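Local structure of glutamine amidotransferase type-2 domain-containing protein (Pseudomonas aeruginosa PAO1, 1TE5) at residues 57-60 and 61-65; 39-43 and 44-48. The protein is a predicted class-II glutamine amidotransferase of the Ntn-hydrolase superfamily, and so probably releases ammonia from glutamine for transfer to an acceptor not yet identified. All coordinates share one frame; numbering follows the deposited sequence.

Interaction 1: 57-60 and 61-65; sequences DSEV and ARLVQ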
ATOM      1  N   ASP A  57      20.421  -2.380   4.883  1.00 29.00           N
ATOM      2  CA  ASP A  57      19.792  -2.496   3.565  1.00 29.52           C
ATOM      3  C   ASP A  57      18.559  -3.379   3.797  1.00 27.40           C
ATOM      4  O   ASP A  57      18.662  -4.607   3.823  1.00 29.50           O
ATOM      5  CB  ASP A  57      20.746  -3.148   2.547  1.00 30.23           C
ATOM      6  CG  ASP A  57      21.457  -2.123   1.668  1.00 30.56           C
ATOM      7  OD1 ASP A  57      22.704  -2.058   1.702  1.00 33.01           O
ATOM      8  OD2 ASP A  57      20.765  -1.385   0.935  1.00 34.02           O
ATOM      9  N   SER A  58      17.411  -2.744   4.017  1.00 27.38           N
ATOM     10  CA  SER A  58      16.162  -3.453   4.299  1.00 27.83           C
ATOM     11  C   SER A  58      15.584  -4.339   3.189  1.00 26.74           C
ATOM     12  O   SER A  58      16.053  -4.315   2.048  1.00 22.34           O
ATOM     13  CB  SER A  58      15.103  -2.470   4.798  1.00 29.28           C
ATOM     14  OG  SER A  58      14.796  -1.506   3.807  1.00 32.38           O
ATOM     15  N   GLU A  59      14.587  -5.147   3.561  1.00 27.78           N
ATOM     16  CA  GLU A  59      13.917  -6.063   2.637  1.00 26.72           C
ATOM     17  C   GLU A  59      13.029  -5.305   1.653  1.00 23.50           C
ATOM     18  O   GLU A  59      12.838  -5.742   0.523  1.00 24.54           O
ATOM     19  CB  GLU A  59      13.073  -7.081   3.413  1.00 31.38           C
ATOM     20  CG  GLU A  59      12.749  -8.356   2.628  1.00 38.91           C
ATOM     21  CD  GLU A  59      13.962  -9.262   2.446  1.00 44.84           C
ATOM     22  OE1 GLU A  59      14.583  -9.635   3.476  1.00 45.53           O
ATOM     23  OE2 GLU A  59      14.289  -9.601   1.278  1.00 43.97           O
ATOM     24  N   VAL A  60      12.430  -4.210   2.117  1.00 21.77           N
ATOM     25  CA  VAL A  60      11.577  -3.371   1.269  1.00 21.42           C
ATOM     26  C   VAL A  60      12.431  -2.665   0.209  1.00 20.69           C
ATOM     27  O   VAL A  60      11.976  -2.396  -0.902  1.00 23.45           O
ATOM     28  CB  VAL A  60      10.815  -2.326   2.114  1.00 23.00           C
ATOM     29  CG1 VAL A  60      11.781  -1.488   2.905  1.00 21.24           C
ATOM     30  CG2 VAL A  60       9.948  -1.443   1.224  1.00 29.68           C
ATOM     31  N   ALA A  61      13.669  -2.354   0.586  1.00 20.07           N
ATOM     32  CA  ALA A  61      14.630  -1.705  -0.293  1.00 22.65           C
ATOM     33  C   ALA A  61      15.073  -2.695  -1.365  1.00 22.46           C
ATOM     34  O   ALA A  61      15.456  -2.310  -2.468  1.00 29.25           O
ATOM     35  CB  ALA A  61      15.813  -1.228   0.514  1.00 18.56           C
ATOM     36  N   ARG A  62      15.042  -3.974  -1.018  1.00 24.50           N
ATOM     37  CA  ARG A  62      15.394  -5.032  -1.951  1.00 26.68           C
ATOM     38  C   ARG A  62      14.175  -5.362  -2.809  1.00 28.22           C
ATOM     39  O   ARG A  62      14.307  -5.771  -3.965  1.00 29.69           O
ATOM     40  CB  ARG A  62      15.841  -6.287  -1.197  1.00 23.06           C
ATOM     41  CG  ARG A  62      17.277  -6.262  -0.716  1.00 23.67           C
ATOM     42  CD  ARG A  62      17.723  -7.655  -0.272  1.00 22.88           C
ATOM     43  NE  ARG A  62      17.332  -7.973   1.097  1.00 28.67           N
ATOM     44  CZ  ARG A  62      17.883  -7.414   2.172  1.00 25.90           C
ATOM     45  NH1 ARG A  62      17.480  -7.758   3.388  1.00 35.52           N
ATOM     46  NH2 ARG A  62      18.842  -6.510   2.027  1.00 23.90           N
ATOM     47  N   LEU A  63      12.994  -5.227  -2.214  1.00 28.24           N
ATOM     48  CA  LEU A  63      11.749  -5.505  -2.906  1.00 30.38           C
ATOM     49  C   LEU A  63      11.517  -4.612  -4.130  1.00 27.91           C
ATOM     50  O   LEU A  63      11.134  -5.111  -5.187  1.00 29.01           O
ATOM     51  CB  LEU A  63      10.576  -5.421  -1.929  1.00 37.35           C
ATOM     52  CG  LEU A  63       9.910  -6.737  -1.512  1.00 42.84           C
ATOM     53  CD1 LEU A  63       9.115  -7.285  -2.677  1.00 43.52           C
ATOM     54  CD2 LEU A  63      10.943  -7.748  -1.036  1.00 49.82           C
ATOM     55  N   VAL A  64      11.726  -3.301  -4.000  1.00 27.28           N
ATOM     56  CA  VAL A  64      11.541  -2.391  -5.140  1.00 28.62           C
ATOM     57  C   VAL A  64      12.473  -2.732  -6.287  1.00 26.10           C
ATOM     58  O   VAL A  64      12.114  -2.572  -7.457  1.00 28.06           O
ATOM     59  CB  VAL A  64      11.837  -0.920  -4.808  1.00 31.76           C
ATOM     60  CG1 VAL A  64      10.591  -0.221  -4.361  1.00 33.02           C
ATOM     61  CG2 VAL A  64      12.946  -0.817  -3.792  1.00 28.68           C
ATOM     62  N   GLN A  65      13.692  -3.133  -5.939  1.00 28.33           N
ATOM     63  CA  GLN A  65      14.697  -3.484  -6.928  1.00 29.19           C
ATOM     64  C   GLN A  65      14.469  -4.815  -7.627  1.00 31.12           C
ATOM     65  O   GLN A  65      14.830  -4.953  -8.796  1.00 34.58           O
ATOM     66  CB  GLN A  65      16.085  -3.463  -6.299  1.00 25.58           C
ATOM     67  CG  GLN A  65      16.465  -2.117  -5.736  1.00 29.99           C
ATOM     68  CD  GLN A  65      17.930  -2.034  -5.382  1.00 31.48           C
ATOM     69  OE1 GLN A  65      18.806  -2.082  -6.256  1.00 34.92           O
ATOM     70  NE2 GLN A  65      18.211  -1.933  -4.091  1.00 33.89           N
TER

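Interaction 2: 39-43 and 44-48; sequences AFYEG and RGVRL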
ATOM      1  N   ALA A  39       5.531   4.748  -5.334  1.00 20.13           N
ATOM      2  CA  ALA A  39       4.199   4.234  -5.592  1.00 18.39           C
ATOM      3  C   ALA A  39       3.999   4.272  -7.091  1.00 20.72           C
ATOM      4  O   ALA A  39       4.514   5.154  -7.764  1.00 20.22           O
ATOM      5  CB  ALA A  39       3.163   5.086  -4.900  1.00 18.81           C
ATOM      6  N   PHE A  40       3.343   3.254  -7.627  1.00 18.48           N
ATOM      7  CA  PHE A  40       3.064   3.206  -9.051  1.00 20.28           C
ATOM      8  C   PHE A  40       1.779   2.435  -9.313  1.00 16.71           C
ATOM      9  O   PHE A  40       1.302   1.705  -8.445  1.00 20.80           O
ATOM     10  CB  PHE A  40       4.250   2.641  -9.846  1.00 24.96           C
ATOM     11  CG  PHE A  40       4.639   1.247  -9.469  1.00 24.78           C
ATOM     12  CD1 PHE A  40       4.164   0.154 -10.199  1.00 27.88           C
ATOM     13  CD2 PHE A  40       5.512   1.022  -8.407  1.00 28.11           C
ATOM     14  CE1 PHE A  40       4.554  -1.154  -9.879  1.00 28.67           C
ATOM     15  CE2 PHE A  40       5.911  -0.274  -8.073  1.00 32.65           C
ATOM     16  CZ  PHE A  40       5.431  -1.367  -8.812  1.00 31.55           C
ATOM     17  N   TYR A  41       1.205   2.616 -10.496  1.00 21.05           N
ATOM     18  CA  TYR A  41      -0.051   1.966 -10.825  1.00 18.92           C
ATOM     19  C   TYR A  41      -0.000   0.818 -11.808  1.00 19.54           C
ATOM     20  O   TYR A  41       0.813   0.793 -12.715  1.00 24.20           O
ATOM     21  CB  TYR A  41      -1.044   3.009 -11.317  1.00 19.83           C
ATOM     22  CG  TYR A  41      -1.340   4.060 -10.285  1.00 21.42           C
ATOM     23  CD1 TYR A  41      -0.433   5.087 -10.031  1.00 19.56           C
ATOM     24  CD2 TYR A  41      -2.524   4.028  -9.560  1.00 23.67           C
ATOM     25  CE1 TYR A  41      -0.696   6.057  -9.077  1.00 22.57           C
ATOM     26  CE2 TYR A  41      -2.800   4.990  -8.605  1.00 24.87           C
ATOM     27  CZ  TYR A  41      -1.886   6.001  -8.368  1.00 26.87           C
ATOM     28  OH  TYR A  41      -2.167   6.948  -7.420  1.00 30.72           O
ATOM     29  N   GLU A  42      -0.926  -0.114 -11.629  1.00 21.86           N
ATOM     30  CA  GLU A  42      -1.079  -1.287 -12.473  1.00 26.26           C
ATOM     31  C   GLU A  42      -2.573  -1.395 -12.762  1.00 25.12           C
ATOM     32  O   GLU A  42      -3.310  -2.227 -12.223  1.00 31.08           O
ATOM     33  CB  GLU A  42      -0.650  -2.519 -11.685  1.00 28.95           C
ATOM     34  CG  GLU A  42       0.072  -3.579 -12.482  1.00 38.70           C
ATOM     35  CD  GLU A  42       0.878  -4.515 -11.591  1.00 37.90           C
ATOM     36  OE1 GLU A  42       1.984  -4.119 -11.157  1.00 37.38           O
ATOM     37  OE2 GLU A  42       0.405  -5.642 -11.327  1.00 40.85           O
ATOM     38  N   GLY A  43      -3.015  -0.471 -13.611  1.00 24.37           N
ATOM     39  CA  GLY A  43      -4.429  -0.351 -13.905  1.00 24.50           C
ATOM     40  C   GLY A  43      -4.930   0.674 -12.883  1.00 25.55           C
ATOM     41  O   GLY A  43      -4.343   1.759 -12.786  1.00 29.87           O
ATOM     42  N   ARG A  44      -5.988   0.357 -12.138  1.00 24.38           N
ATOM     43  CA  ARG A  44      -6.469   1.271 -11.107  1.00 27.54           C
ATOM     44  C   ARG A  44      -5.795   0.954  -9.784  1.00 26.21           C
ATOM     45  O   ARG A  44      -5.831   1.759  -8.859  1.00 25.14           O
ATOM     46  CB  ARG A  44      -7.990   1.211 -10.969  1.00 28.48           C
ATOM     47  CG  ARG A  44      -8.695   1.942 -12.094  1.00 33.77           C
ATOM     48  CD  ARG A  44     -10.197   1.756 -12.072  1.00 35.73           C
ATOM     49  NE  ARG A  44     -10.744   1.953 -13.411  1.00 36.34           N
ATOM     50  CZ  ARG A  44     -11.792   2.715 -13.700  1.00 37.66           C
ATOM     51  NH1 ARG A  44     -12.191   2.818 -14.960  1.00 36.95           N
ATOM     52  NH2 ARG A  44     -12.447   3.358 -12.738  1.00 34.17           N
ATOM     53  N   GLY A  45      -5.195  -0.230  -9.705  1.00 23.27           N
ATOM     54  CA  GLY A  45      -4.496  -0.648  -8.504  1.00 21.48           C
ATOM     55  C   GLY A  45      -3.173   0.080  -8.328  1.00 20.97           C
ATOM     56  O   GLY A  45      -2.577   0.524  -9.298  1.00 23.59           O
ATOM     57  N   VAL A  46      -2.708   0.195  -7.087  1.00 23.97           N
ATOM     58  CA  VAL A  46      -1.455   0.888  -6.797  1.00 25.94           C
ATOM     59  C   VAL A  46      -0.530   0.058  -5.910  1.00 23.71           C
ATOM     60  O   VAL A  46      -0.985  -0.658  -5.012  1.00 28.51           O
ATOM     61  CB  VAL A  46      -1.720   2.270  -6.123  1.00 26.22           C
ATOM     62  CG1 VAL A  46      -2.548   2.106  -4.879  1.00 25.01           C
ATOM     63  CG2 VAL A  46      -0.422   2.952  -5.766  1.00 30.67           C
ATOM     64  N   ARG A  47       0.763   0.099  -6.209  1.00 23.02           N
ATOM     65  CA  ARG A  47       1.759  -0.613  -5.412  1.00 20.84           C
ATOM     66  C   ARG A  47       2.590   0.415  -4.654  1.00 21.02           C
ATOM     67  O   ARG A  47       2.972   1.438  -5.205  1.00 24.08           O
ATOM     68  CB  ARG A  47       2.668  -1.463  -6.296  1.00 23.96           C
ATOM     69  CG  ARG A  47       1.961  -2.597  -7.000  1.00 30.39           C
ATOM     70  CD  ARG A  47       2.961  -3.527  -7.632  1.00 31.82           C
ATOM     71  NE  ARG A  47       2.333  -4.571  -8.436  1.00 31.02           N
ATOM     72  CZ  ARG A  47       1.975  -5.767  -7.980  1.00 29.05           C
ATOM     73  NH1 ARG A  47       1.414  -6.642  -8.799  1.00 26.89           N
ATOM     74  NH2 ARG A  47       2.174  -6.088  -6.705  1.00 27.28           N
ATOM     75  N   LEU A  48       2.869   0.143  -3.388  1.00 20.15           N
ATOM     76  CA  LEU A  48       3.642   1.068  -2.575  1.00 22.14           C
ATOM     77  C   LEU A  48       4.781   0.381  -1.823  1.00 21.78           C
ATOM     78  O   LEU A  48       4.569  -0.598  -1.099  1.00 23.91           O
ATOM     79  CB  LEU A  48       2.726   1.779  -1.575  1.00 22.03           C
ATOM     80  CG  LEU A  48       3.371   2.774  -0.601  1.00 25.65           C
ATOM     81  CD1 LEU A  48       3.946   3.975  -1.352  1.00 24.67           C
ATOM     82  CD2 LEU A  48       2.338   3.213   0.414  1.00 21.11           C
TER

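Interaction 1: 57-60 and 61-65
R62 folds back over the first turn of its helix and meets three residues that precede it. Its NH2 lies 2.6 Å from D57 O, a short contact but a bent and therefore weak hydrogen bond (128° at the hydrogen). The carbonyl of S58 sits over the centre of one guanidinium face, with E59 N on the same face nearer the rim. E59 OE1 comes in at the edge, in the guanidinium plane, and the carboxylate forms a loose salt bridge: OE1 stands 3.5 Å from R62 NH1, and OE2 is equally far from R62 NE. Both bonds are nearly straight yet weak by length, and the two charged planes stand 80° apart. The arginine chain reaches this place by a bend at chi3 (-83°), which turns the guanidinium back toward the N-terminus. This is the N-terminal end of helix 59-66, where R62 combines an i to i+3 ion pair with E59 and a reach back to the D57 carbonyl ahead of the helix. Within the backbone, L63 N bonds to E59 O at 2.8 Å, and V64 N bonds to V60 O. R62 N has weak bonds to the carbonyls of S58 and E59. On another side of the turn, S58 OG rests 3.5 Å from A61 CB while hydrogen-bonding to D51. Further along, Q65 NE2 reaches back to A61 O, approaching from above the carbonyl plane. In the outer shell D57 is fixed by a salt bridge to R33 and a bond to L22 N; V60, A61 and V64 pack on W36, and L63 lies against F49 of the second subunit.

Interaction 2: 39-43 and 44-48
E42 and R47 meet in a side-on salt bridge, two nitrogens of R47 each taking one carboxylate oxygen. R47 NE reaches E42 OE1 at 2.8 Å in an almost straight bond (174°), and NH1 reaches OE2 at 2.9 Å. Both oxygens lie near the guanidinium plane, but OE1 is met from above the carboxylate plane, whereas OE2 is met on its syn side; the two planes are 43° apart. Beneath this pair the packing is close. With chi1 at 60°, the F40 ring is swung over its own backbone toward R47, whose CB lies over one ring face 4.0 Å from the centroid, a CH-π contact, while R47 CD touches F40 CZ at 3.5 Å. The same principle recurs on the other face of the sheet, where V46 CB covers the Y41 ring and A39 CB meets L48 CD1 at 3.8 Å. Together these residues form a β-hairpin, strands 35-42 and 45-51, at one margin of the seven-stranded antiparallel sheet; F40 and R47 are a hydrogen-bonded pair, with R47 N 2.8 Å from F40 O. Y41 OH is held by T104 and Y102 O, and A39, V46 and L48 pack against the neighbouring sheet. Toward the tip the contact thins out. A type II' turn from E42 to G45 reverses the chain, with G43 and R44 exposed; E42 N still bonds to G45 O, but buried G45 N has no partner. Past the salt bridge, R47 NH1 and NH2 donate to D51 O and Q50 O of the second subunit.

The two contacts follow one another along the chain: strand 45-51, which interaction 2 opens, leads into helix 59-66, where interaction 1 lies. Their centres are 18 Å apart, without touching. Each is part buried and part surface. At 39-48 aromatic and aliphatic side chains pack on both faces of a hairpin, and a tight, bidentate salt bridge takes part in the subunit interface. At 57-65 apolar residues face the large sheet, through W36, I38 and F49 of the same chain, while a longer, weaker ion pair has R62 exposed and E59 packing on P68 of the second subunit. Interaction 2 meets that subunit through hydrogen bonds and packing, interaction 1 through packing, including V60 on its R47.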